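Local coordinates for protein neural cell adhesion molecule 1 (Homo sapiens, PDB 2HAZ) that mediates cell adhesion in the nervous system, and carries in its first fibronectin type III repeat a helix critical for polysialylation of its N-glycans, at residues A[23-28]-A[65-70]. Sequence-based numbering, arbitrary orientation.
Sequences QVQFDE and EGIVTI. With NA (sodium ion), chain B.
In the fibronectin type III beta sandwich, the three-stranded sheet pairs its central strand, carrying Val-24, with the edge strand carrying Val-68. These two valines form an antiparallel hydrogen-bonded pair: Val-24 N gives a nearly straight bond to Val-68 O (2.8 Å, 169° at the hydrogen), and Val-68 N returns one to Val-24 O on a lone pair in the carbonyl plane. The same Val-24 O also receives the CA-H of Ile-67. Both valines face the core, where beta-branched chains suit a strand; Val-24 CB meets Val-68 CG2 at 4.0 Å, and Val-24 CG2 touches Ile-70 CD1. The large apolar ring of Phe-26 suits the space between the sheets, packing against Ala-62 of helix 59-65 and Leu-83; its chi1 of 79° brings the CE2 edge up to Ile-67 C, while Tyr-40 of the opposing sheet packs edge-to-face with it. Gly-66 follows helix 59-65 with positive phi, where a CB would press on the preceding carbonyl O, so glycine fits; its O accepts Phe-26 N at 3.1 Å. On the other face, Gln-23 bends at chi2 (-76°), laying its amide alongside Thr-69, with NE2 tight against CG2 (3.1 Å) and 3.2 Å from OG1, and OE1 3.3 Å from Ile-67 CD1. Replacement by alanine would probably leave the Thr-69 hydroxyl without its amide neighbour and Ile-67 CD1 more open. Gln-25, extended beyond CG, hydrogen-bonds through NE2 to Glu-16 OE1 on strand 11-17. Asp-13 also binds the sodium ion, which Asp-27 holds with both carboxylate oxygens, OD1 at 2.3 Å and OD2 at 2.4 Å.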
ATOM      1  N   GLN A  23       8.552  -5.088   3.038  1.00 16.36           N
ATOM      2  CA  GLN A  23       8.662  -3.634   2.901  1.00 15.99           C
ATOM      3  C   GLN A  23       8.180  -3.192   1.518  1.00 15.75           C
ATOM      4  O   GLN A  23       8.757  -3.568   0.488  1.00 14.95           O
ATOM      5  CB  GLN A  23      10.102  -3.156   3.150  1.00 16.81           C
ATOM      6  CG  GLN A  23      10.857  -3.858   4.291  1.00 18.42           C
ATOM      7  CD  GLN A  23      10.422  -3.392   5.647  1.00 23.05           C
ATOM      8  OE1 GLN A  23      10.859  -2.342   6.130  1.00 26.74           O
ATOM      9  NE2 GLN A  23       9.572  -4.175   6.292  1.00 24.07           N
ATOM     10  N   VAL A  24       7.117  -2.393   1.493  1.00 15.47           N
ATOM     11  CA  VAL A  24       6.516  -1.972   0.230  1.00 15.66           C
ATOM     12  C   VAL A  24       7.071  -0.585  -0.090  1.00 15.85           C
ATOM     13  O   VAL A  24       6.783   0.382   0.616  1.00 15.22           O
ATOM     14  CB  VAL A  24       4.948  -1.996   0.279  1.00 15.20           C
ATOM     15  CG1 VAL A  24       4.344  -1.533  -1.035  1.00 14.74           C
ATOM     16  CG2 VAL A  24       4.405  -3.407   0.636  1.00 15.56           C
ATOM     17  N   GLN A  25       7.894  -0.496  -1.136  1.00 16.38           N
ATOM     18  CA  GLN A  25       8.419   0.794  -1.582  1.00 17.41           C
ATOM     19  C   GLN A  25       7.470   1.447  -2.551  1.00 17.00           C
ATOM     20  O   GLN A  25       7.111   0.848  -3.574  1.00 17.47           O
ATOM     21  CB  GLN A  25       9.744   0.620  -2.304  1.00 17.66           C
ATOM     22  CG  GLN A  25      10.921   0.424  -1.409  1.00 21.39           C
ATOM     23  CD  GLN A  25      12.206   0.534  -2.188  1.00 26.83           C
ATOM     24  OE1 GLN A  25      12.336   1.374  -3.101  1.00 29.13           O
ATOM     25  NE2 GLN A  25      13.178  -0.306  -1.835  1.00 28.70           N
ATOM     26  N   PHE A  26       7.120   2.699  -2.275  1.00 17.56           N
ATOM     27  CA  PHE A  26       6.081   3.377  -3.041  1.00 18.07           C
ATOM     28  C   PHE A  26       6.376   4.868  -3.272  1.00 18.46           C
ATOM     29  O   PHE A  26       7.159   5.477  -2.525  1.00 17.57           O
ATOM     30  CB  PHE A  26       4.722   3.220  -2.339  1.00 18.11           C
ATOM     31  CG  PHE A  26       4.524   4.159  -1.168  1.00 17.99           C
ATOM     32  CD1 PHE A  26       3.813   5.357  -1.318  1.00 18.89           C
ATOM     33  CD2 PHE A  26       5.053   3.859   0.073  1.00 17.17           C
ATOM     34  CE1 PHE A  26       3.641   6.218  -0.239  1.00 19.54           C
ATOM     35  CE2 PHE A  26       4.870   4.710   1.148  1.00 18.51           C
ATOM     36  CZ  PHE A  26       4.175   5.895   0.988  1.00 19.00           C
ATOM     37  N   ASP A  27       5.716   5.423  -4.296  1.00 19.45           N
ATOM     38  CA  ASP A  27       5.707   6.868  -4.593  1.00 20.80           C
ATOM     39  C   ASP A  27       4.398   7.473  -4.150  1.00 21.33           C
ATOM     40  O   ASP A  27       3.342   6.879  -4.364  1.00 21.38           O
ATOM     41  CB  ASP A  27       5.740   7.128  -6.096  1.00 21.08           C
ATOM     42  CG  ASP A  27       6.935   6.571  -6.753  1.00 22.74           C
ATOM     43  OD1 ASP A  27       8.023   6.610  -6.139  1.00 24.65           O
ATOM     44  OD2 ASP A  27       6.791   6.090  -7.903  1.00 25.61           O
ATOM     45  N   GLU A  28       4.470   8.670  -3.579  1.00 22.02           N
ATOM     46  CA  GLU A  28       3.279   9.476  -3.299  1.00 23.17           C
ATOM     47  C   GLU A  28       2.444   9.706  -4.567  1.00 23.13           C
ATOM     48  O   GLU A  28       2.994   9.699  -5.675  1.00 22.42           O
ATOM     49  CB  GLU A  28       3.687  10.827  -2.709  1.00 23.82           C
ATOM     50  CG  GLU A  28       4.346  10.753  -1.344  1.00 26.27           C
ATOM     51  CD  GLU A  28       5.851  10.487  -1.419  1.00 30.33           C
ATOM     52  OE1 GLU A  28       6.382  10.261  -2.531  1.00 30.93           O
ATOM     53  OE2 GLU A  28       6.515  10.515  -0.360  1.00 33.38           O
ATOM     54  N   GLU A  65      10.006   7.686   5.012  1.00 25.18           N
ATOM     55  CA  GLU A  65      10.751   6.428   4.871  1.00 25.00           C
ATOM     56  C   GLU A  65      10.682   5.903   3.431  1.00 24.43           C
ATOM     57  O   GLU A  65      11.612   5.245   2.948  1.00 25.14           O
ATOM     58  CB  GLU A  65      10.229   5.380   5.868  1.00 25.27           C
ATOM     59  CG  GLU A  65      11.281   4.400   6.417  1.00 27.19           C
ATOM     60  CD  GLU A  65      12.285   5.013   7.413  1.00 28.13           C
ATOM     61  OE1 GLU A  65      11.917   5.857   8.268  1.00 30.51           O
ATOM     62  OE2 GLU A  65      13.464   4.621   7.347  1.00 28.86           O
ATOM     63  N   GLY A  66       9.590   6.214   2.741  1.00 23.03           N
ATOM     64  CA  GLY A  66       9.353   5.698   1.394  1.00 21.77           C
ATOM     65  C   GLY A  66       8.730   4.305   1.381  1.00 20.06           C
ATOM     66  O   GLY A  66       8.520   3.730   0.314  1.00 20.08           O
ATOM     67  N   ILE A  67       8.410   3.784   2.567  1.00 19.22           N
ATOM     68  CA  ILE A  67       7.855   2.424   2.737  1.00 17.49           C
ATOM     69  C   ILE A  67       6.642   2.331   3.668  1.00 17.23           C
ATOM     70  O   ILE A  67       6.409   3.191   4.531  1.00 16.57           O
ATOM     71  CB  ILE A  67       8.917   1.407   3.292  1.00 18.02           C
ATOM     72  CG1 ILE A  67       9.367   1.806   4.701  1.00 17.17           C
ATOM     73  CG2 ILE A  67      10.077   1.204   2.280  1.00 17.84           C
ATOM     74  CD1 ILE A  67      10.380   0.875   5.364  1.00 18.68           C
ATOM     75  N   VAL A  68       5.881   1.259   3.474  1.00 15.57           N
ATOM     76  CA  VAL A  68       5.022   0.716   4.508  1.00 14.64           C
ATOM     77  C   VAL A  68       5.358  -0.776   4.685  1.00 14.54           C
ATOM     78  O   VAL A  68       5.724  -1.473   3.713  1.00 13.79           O
ATOM     79  CB  VAL A  68       3.509   0.953   4.226  1.00 14.45           C
ATOM     80  CG1 VAL A  68       3.194   2.442   4.216  1.00 14.41           C
ATOM     81  CG2 VAL A  68       3.057   0.279   2.923  1.00 13.86           C
ATOM     82  N   THR A  69       5.247  -1.251   5.921  1.00 14.32           N
ATOM     83  CA  THR A  69       5.577  -2.629   6.257  1.00 15.57           C
ATOM     84  C   THR A  69       4.325  -3.427   6.493  1.00 16.11           C
ATOM     85  O   THR A  69       3.553  -3.137   7.410  1.00 16.27           O
ATOM     86  CB  THR A  69       6.435  -2.753   7.537  1.00 16.04           C
ATOM     87  OG1 THR A  69       7.598  -1.935   7.428  1.00 16.10           O
ATOM     88  CG2 THR A  69       6.863  -4.213   7.741  1.00 15.41           C
ATOM     89  N   ILE A  70       4.148  -4.457   5.684  1.00 16.43           N
ATOM     90  CA  ILE A  70       3.042  -5.363   5.878  1.00 17.25           C
ATOM     91  C   ILE A  70       3.513  -6.551   6.714  1.00 17.39           C
ATOM     92  O   ILE A  70       4.692  -6.973   6.654  1.00 16.53           O
ATOM     93  CB  ILE A  70       2.353  -5.760   4.538  1.00 17.65           C
ATOM     94  CG1 ILE A  70       3.325  -6.464   3.591  1.00 18.59           C
ATOM     95  CG2 ILE A  70       1.728  -4.512   3.847  1.00 18.98           C
ATOM     96  CD1 ILE A  70       2.762  -6.718   2.180  1.00 17.16           C
TER
HETATM   97 NA    NA B 101       9.139   5.679  -7.949  1.00 20.09          NA